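Rho GTPase-activating protein 5 (Homo sapiens, PDB 5U4V) contains a pseudoGTPase domain with a GTPase-like fold and probably acts as a GTPase-activating protein for Rho-type GTPases. Local coordinates at residues A[9-23]-A[69-83]. Sequence-based numbering, arbitrary orientation.
Sequences VNLFILGKDGLAQEL and HGCFCVFNSIESLSF
Lys16 lies over one face of the Phe83 ring: its CB sits 4.2 Å from the ring centroid and 21° off the ring normal, evidence for a CH-pi contact displaced toward the rim. Gly15 O and Leu14 CD2 approach the same ring obliquely near CE1, the leucine methyl at 3.9 Å from that atom. Leu11 CD2 lies over one face of the Phe72 ring, while Ile13 CG1 and Leu23 CD2 reach it obliquely. Gly70 O is near the plane of the Phe12 ring at its edge, 3.8 Å from Phe12 CD2.

Lys16 runs past Phe83 to Glu79 because its CG turns anti to the backbone N (chi1 -156°) and the chain beyond is extended; NZ meets Glu79 OE2 at 2.6 Å on the anti side, somewhat out of the carboxylate plane. Cut back to an alanine, this position would keep CB over the ring but would probably leave Glu79 without its salt-bridge partner and Phe83 without the CG and CD cover.

The backbones pair as adjacent parallel strands, 9-14 and 69-75, whose short-segment axes cross at -23°. Five hydrogen bonds alternate between them, from Gly70 N to Asn10 O through to Val74 N to Leu14 O. Both are central strands of a 2-3-1-4-5-6 sheet, the order of a Ras-like G domain; strand 9-14 leads into helix 19-28 through residues 15-18, where such domains carry the P-loop.

Beneath this helix, Leu23 CD2 packs 3.5 Å from Val74 CG2, and Leu19 CG lies 3.7 Å from Val74 CG1. Ile13 runs beside Phe72, its CG1 3.6 Å from Phe72 CB; Leu163 and Val166 of helix 156-173 also touch this phenylalanine. Leu14 instead turns to the face carrying Cys71 and Cys73, its CD1 3.9 Å from Cys71 SG and similarly near Cys73 SG.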
loop_
_atom_site.group_PDB
_atom_site.type_symbol
_atom_site.label_atom_id
_atom_site.label_comp_id
_atom_site.label_asym_id
_atom_site.label_seq_id
_atom_site.Cartn_x
_atom_site.Cartn_y
_atom_site.Cartn_z
ATOM N N VAL A 9 1.654 13.209 4.170
ATOM C CA VAL A 9 1.824 11.830 4.521
ATOM C C VAL A 9 2.865 11.208 3.625
ATOM O O VAL A 9 2.875 11.438 2.434
ATOM C CB VAL A 9 0.498 11.069 4.425
ATOM C CG1 VAL A 9 0.683 9.614 4.852
ATOM C CG2 VAL A 9 -0.552 11.750 5.284
ATOM N N ASN A 10 3.768 10.466 4.219
ATOM C CA ASN A 10 4.802 9.815 3.446
ATOM C C ASN A 10 4.338 8.442 3.100
ATOM O O ASN A 10 4.316 7.575 3.953
ATOM C CB ASN A 10 6.081 9.729 4.249
ATOM C CG ASN A 10 7.068 10.806 3.850
ATOM O OD1 ASN A 10 7.269 11.025 2.672
ATOM N ND2 ASN A 10 7.708 11.462 4.828
ATOM N N LEU A 11 3.954 8.220 1.862
ATOM C CA LEU A 11 3.415 6.926 1.524
ATOM C C LEU A 11 4.380 6.123 0.742
ATOM O O LEU A 11 4.491 6.294 -0.469
ATOM C CB LEU A 11 2.150 7.070 0.709
ATOM C CG LEU A 11 0.913 6.768 1.506
ATOM C CD1 LEU A 11 -0.326 7.068 0.666
ATOM C CD2 LEU A 11 1.008 5.294 1.839
ATOM N N PHE A 12 5.061 5.226 1.411
ATOM C CA PHE A 12 5.914 4.297 0.709
ATOM C C PHE A 12 5.072 3.231 -0.002
ATOM O O PHE A 12 3.953 2.889 0.433
ATOM C CB PHE A 12 6.897 3.644 1.677
ATOM C CG PHE A 12 7.778 4.627 2.417
ATOM C CD1 PHE A 12 8.986 5.053 1.860
ATOM C CD2 PHE A 12 7.419 5.099 3.686
ATOM C CE1 PHE A 12 9.818 5.945 2.544
ATOM C CE2 PHE A 12 8.251 5.973 4.390
ATOM C CZ PHE A 12 9.457 6.397 3.819
ATOM N N ILE A 13 5.608 2.734 -1.118
ATOM C CA ILE A 13 4.921 1.740 -1.921
ATOM C C ILE A 13 5.909 0.647 -2.320
ATOM O O ILE A 13 6.866 0.908 -3.089
ATOM C CB ILE A 13 4.269 2.330 -3.206
ATOM C CG1 ILE A 13 3.146 3.313 -2.872
ATOM C CG2 ILE A 13 3.720 1.210 -4.083
ATOM C CD1 ILE A 13 2.604 4.092 -4.087
ATOM N N LEU A 14 5.649 -0.571 -1.822
ATOM C CA LEU A 14 6.421 -1.767 -2.161
ATOM C C LEU A 14 5.812 -2.508 -3.317
ATOM O O LEU A 14 4.575 -2.616 -3.430
ATOM C CB LEU A 14 6.459 -2.700 -0.995
ATOM C CG LEU A 14 7.565 -2.474 0.017
ATOM C CD1 LEU A 14 7.113 -3.077 1.334
ATOM C CD2 LEU A 14 8.836 -3.170 -0.483
ATOM N N GLY A 15 6.664 -3.006 -4.197
ATOM C CA GLY A 15 6.195 -3.738 -5.357
ATOM C C GLY A 15 7.402 -4.343 -6.009
ATOM O O GLY A 15 8.525 -3.852 -5.854
ATOM N N LYS A 16 7.180 -5.433 -6.709
ATOM C CA LYS A 16 8.222 -6.062 -7.484
ATOM C C LYS A 16 7.911 -5.811 -8.948
ATOM O O LYS A 16 6.748 -5.662 -9.322
ATOM C CB LYS A 16 8.300 -7.561 -7.164
ATOM C CG LYS A 16 9.673 -8.146 -7.468
ATOM C CD LYS A 16 9.759 -9.637 -7.237
ATOM C CE LYS A 16 11.194 -10.101 -7.439
ATOM N NZ LYS A 16 11.337 -11.593 -7.347
ATOM N N ASP A 17 8.966 -5.755 -9.757
ATOM C CA ASP A 17 8.855 -5.584 -11.217
ATOM C C ASP A 17 8.039 -4.338 -11.584
ATOM O O ASP A 17 7.026 -4.415 -12.286
ATOM C CB ASP A 17 8.288 -6.860 -11.890
ATOM C CG ASP A 17 9.356 -7.905 -12.220
ATOM O OD1 ASP A 17 10.467 -7.895 -11.648
ATOM O OD2 ASP A 17 9.078 -8.766 -13.109
ATOM N N GLY A 18 8.481 -3.198 -11.065
ATOM C CA GLY A 18 7.931 -1.886 -11.447
ATOM C C GLY A 18 6.506 -1.643 -10.962
ATOM O O GLY A 18 5.901 -0.610 -11.261
ATOM N N LEU A 19 5.969 -2.626 -10.236
ATOM C CA LEU A 19 4.579 -2.590 -9.785
ATOM C C LEU A 19 4.311 -1.379 -8.865
ATOM O O LEU A 19 3.277 -0.744 -8.933
ATOM C CB LEU A 19 4.256 -3.881 -9.064
ATOM C CG LEU A 19 2.794 -4.290 -8.981
ATOM C CD1 LEU A 19 2.191 -4.381 -10.353
ATOM C CD2 LEU A 19 2.750 -5.680 -8.336
ATOM N N ALA A 20 5.278 -1.085 -8.013
ATOM C CA ALA A 20 5.197 0.048 -7.122
ATOM C C ALA A 20 5.299 1.362 -7.885
ATOM O O ALA A 20 4.820 2.379 -7.427
ATOM C CB ALA A 20 6.261 -0.020 -6.035
ATOM N N GLN A 21 5.897 1.315 -9.073
ATOM C CA GLN A 21 6.105 2.524 -9.833
ATOM C C GLN A 21 4.869 2.893 -10.623
ATOM O O GLN A 21 4.521 4.090 -10.770
ATOM C CB GLN A 21 7.313 2.373 -10.753
ATOM C CG GLN A 21 7.622 3.659 -11.519
ATOM C CD GLN A 21 7.795 4.817 -10.549
ATOM O OE1 GLN A 21 8.647 4.765 -9.671
ATOM N NE2 GLN A 21 6.962 5.852 -10.677
ATOM N N GLU A 22 4.220 1.879 -11.175
ATOM C CA GLU A 22 3.008 2.060 -11.967
ATOM C C GLU A 22 1.912 2.634 -11.077
ATOM O O GLU A 22 1.173 3.531 -11.480
ATOM C CB GLU A 22 2.559 0.753 -12.616
ATOM C CG GLU A 22 3.349 0.359 -13.852
ATOM C CD GLU A 22 3.614 -1.152 -13.934
ATOM O OE1 GLU A 22 2.900 -1.877 -14.691
ATOM O OE2 GLU A 22 4.512 -1.637 -13.184
ATOM N N LEU A 23 1.841 2.119 -9.855
ATOM C CA LEU A 23 0.868 2.656 -8.902
ATOM C C LEU A 23 1.202 4.082 -8.493
ATOM O O LEU A 23 0.303 4.941 -8.408
ATOM C CB LEU A 23 0.684 1.747 -7.688
ATOM C CG LEU A 23 -0.265 2.275 -6.652
ATOM C CD1 LEU A 23 -1.644 2.288 -7.263
ATOM C CD2 LEU A 23 -0.257 1.491 -5.347
ATOM N N HIS A 69 3.533 8.555 8.227
ATOM C CA HIS A 69 3.829 7.708 7.099
ATOM C C HIS A 69 3.144 6.350 7.181
ATOM O O HIS A 69 2.760 5.909 8.234
ATOM C CB HIS A 69 5.336 7.542 6.966
ATOM C CG HIS A 69 5.968 6.925 8.160
ATOM N ND1 HIS A 69 6.152 7.609 9.340
ATOM C CD2 HIS A 69 6.455 5.682 8.360
ATOM C CE1 HIS A 69 6.726 6.811 10.217
ATOM N NE2 HIS A 69 6.924 5.636 9.644
ATOM N N GLY A 70 2.992 5.697 6.044
ATOM C CA GLY A 70 2.367 4.392 5.959
ATOM C C GLY A 70 2.924 3.702 4.729
ATOM O O GLY A 70 3.734 4.287 3.986
ATOM N N CYS A 71 2.478 2.482 4.480
ATOM C CA CYS A 71 3.068 1.711 3.405
ATOM C C CYS A 71 2.094 0.874 2.588
ATOM O O CYS A 71 1.563 -0.115 3.065
ATOM C CB CYS A 71 4.183 0.849 3.971
ATOM S SG CYS A 71 5.038 -0.097 2.703
ATOM N N PHE A 72 1.884 1.287 1.345
ATOM C CA PHE A 72 1.213 0.461 0.349
ATOM C C PHE A 72 2.038 -0.731 -0.077
ATOM O O PHE A 72 3.222 -0.597 -0.361
ATOM C CB PHE A 72 0.881 1.270 -0.889
ATOM C CG PHE A 72 -0.382 2.041 -0.787
ATOM C CD1 PHE A 72 -1.272 1.810 0.257
ATOM C CD2 PHE A 72 -0.698 2.989 -1.763
ATOM C CE1 PHE A 72 -2.456 2.539 0.345
ATOM C CE2 PHE A 72 -1.888 3.728 -1.675
ATOM C CZ PHE A 72 -2.769 3.497 -0.622
ATOM N N CYS A 73 1.408 -1.906 -0.108
ATOM C CA CYS A 73 2.080 -3.091 -0.618
ATOM C C CYS A 73 1.240 -3.735 -1.700
ATOM O O CYS A 73 0.126 -4.195 -1.456
ATOM C CB CYS A 73 2.379 -4.084 0.515
ATOM S SG CYS A 73 3.171 -3.351 1.972
ATOM N N VAL A 74 1.791 -3.758 -2.900
ATOM C CA VAL A 74 1.096 -4.136 -4.130
ATOM C C VAL A 74 1.761 -5.412 -4.650
ATOM O O VAL A 74 2.968 -5.569 -4.601
ATOM C CB VAL A 74 1.209 -3.027 -5.224
ATOM C CG1 VAL A 74 0.278 -3.250 -6.407
ATOM C CG2 VAL A 74 0.989 -1.680 -4.629
ATOM N N PHE A 75 0.935 -6.318 -5.140
ATOM C CA PHE A 75 1.365 -7.582 -5.717
ATOM C C PHE A 75 0.294 -8.013 -6.721
ATOM O O PHE A 75 -0.894 -7.627 -6.587
ATOM C CB PHE A 75 1.549 -8.644 -4.617
ATOM C CG PHE A 75 0.289 -8.982 -3.879
ATOM C CD1 PHE A 75 -0.216 -8.123 -2.899
ATOM C CD2 PHE A 75 -0.462 -10.138 -4.222
ATOM C CE1 PHE A 75 -1.407 -8.434 -2.269
ATOM C CE2 PHE A 75 -1.641 -10.413 -3.577
ATOM C CZ PHE A 75 -2.101 -9.582 -2.596
ATOM N N ASN A 76 0.716 -8.781 -7.729
ATOM C CA ASN A 76 -0.182 -9.279 -8.752
ATOM C C ASN A 76 0.044 -10.760 -9.117
ATOM O O ASN A 76 -0.447 -11.253 -10.138
ATOM C CB ASN A 76 -0.116 -8.379 -9.994
ATOM C CG ASN A 76 1.197 -8.438 -10.693
ATOM O OD1 ASN A 76 2.158 -9.011 -10.188
ATOM N ND2 ASN A 76 1.253 -7.841 -11.881
ATOM N N SER A 77 0.816 -11.459 -8.301
ATOM C CA SER A 77 1.137 -12.856 -8.577
ATOM C C SER A 77 1.754 -13.487 -7.359
ATOM O O SER A 77 1.955 -12.825 -6.327
ATOM C CB SER A 77 2.058 -12.962 -9.791
ATOM O OG SER A 77 3.278 -12.302 -9.524
ATOM N N ILE A 78 2.037 -14.777 -7.470
ATOM C CA ILE A 78 2.666 -15.519 -6.373
ATOM C C ILE A 78 4.032 -14.932 -6.072
ATOM O O ILE A 78 4.399 -14.777 -4.910
ATOM C CB ILE A 78 2.742 -17.015 -6.702
ATOM C CG1 ILE A 78 1.319 -17.579 -6.813
ATOM C CG2 ILE A 78 3.512 -17.778 -5.633
ATOM C CD1 ILE A 78 1.222 -18.970 -7.419
ATOM N N GLU A 79 4.769 -14.583 -7.110
ATOM C CA GLU A 79 6.112 -14.078 -6.919
ATOM C C GLU A 79 6.069 -12.746 -6.162
ATOM O O GLU A 79 6.788 -12.569 -5.169
ATOM C CB GLU A 79 6.869 -13.942 -8.250
ATOM C CG GLU A 79 8.306 -13.487 -8.033
ATOM C CD GLU A 79 9.160 -13.448 -9.293
ATOM O OE1 GLU A 79 8.630 -13.713 -10.407
ATOM O OE2 GLU A 79 10.374 -13.163 -9.166
ATOM N N SER A 80 5.223 -11.829 -6.634
ATOM C CA SER A 80 5.095 -10.516 -6.007
ATOM C C SER A 80 4.593 -10.606 -4.572
ATOM O O SER A 80 5.107 -9.896 -3.682
ATOM C CB SER A 80 4.267 -9.558 -6.871
ATOM O OG SER A 80 3.145 -10.186 -7.436
ATOM N N LEU A 81 3.637 -11.500 -4.335
ATOM C CA LEU A 81 3.156 -11.750 -2.964
ATOM C C LEU A 81 4.265 -12.171 -2.000
ATOM O O LEU A 81 4.300 -11.737 -0.865
ATOM C CB LEU A 81 2.049 -12.780 -2.952
ATOM C CG LEU A 81 1.390 -12.765 -1.556
ATOM C CD1 LEU A 81 0.787 -11.410 -1.168
ATOM C CD2 LEU A 81 0.404 -13.887 -1.326
ATOM N N SER A 82 5.166 -13.021 -2.484
ATOM C CA SER A 82 6.284 -13.552 -1.683
ATOM C C SER A 82 7.339 -12.499 -1.384
ATOM O O SER A 82 7.790 -12.401 -0.246
ATOM C CB SER A 82 6.938 -14.753 -2.387
ATOM O OG SER A 82 7.411 -14.391 -3.671
ATOM N N PHE A 83 7.731 -11.729 -2.406
ATOM C CA PHE A 83 8.609 -10.575 -2.241
ATOM C C PHE A 83 8.106 -9.666 -1.111
ATOM O O PHE A 83 8.872 -9.262 -0.275
ATOM C CB PHE A 83 8.715 -9.824 -3.582
ATOM C CG PHE A 83 9.374 -8.487 -3.486
ATOM C CD1 PHE A 83 8.630 -7.343 -3.192
ATOM C CD2 PHE A 83 10.741 -8.365 -3.685
ATOM C CE1 PHE A 83 9.237 -6.100 -3.078
ATOM C CE2 PHE A 83 11.373 -7.125 -3.561
ATOM C CZ PHE A 83 10.616 -5.988 -3.256
#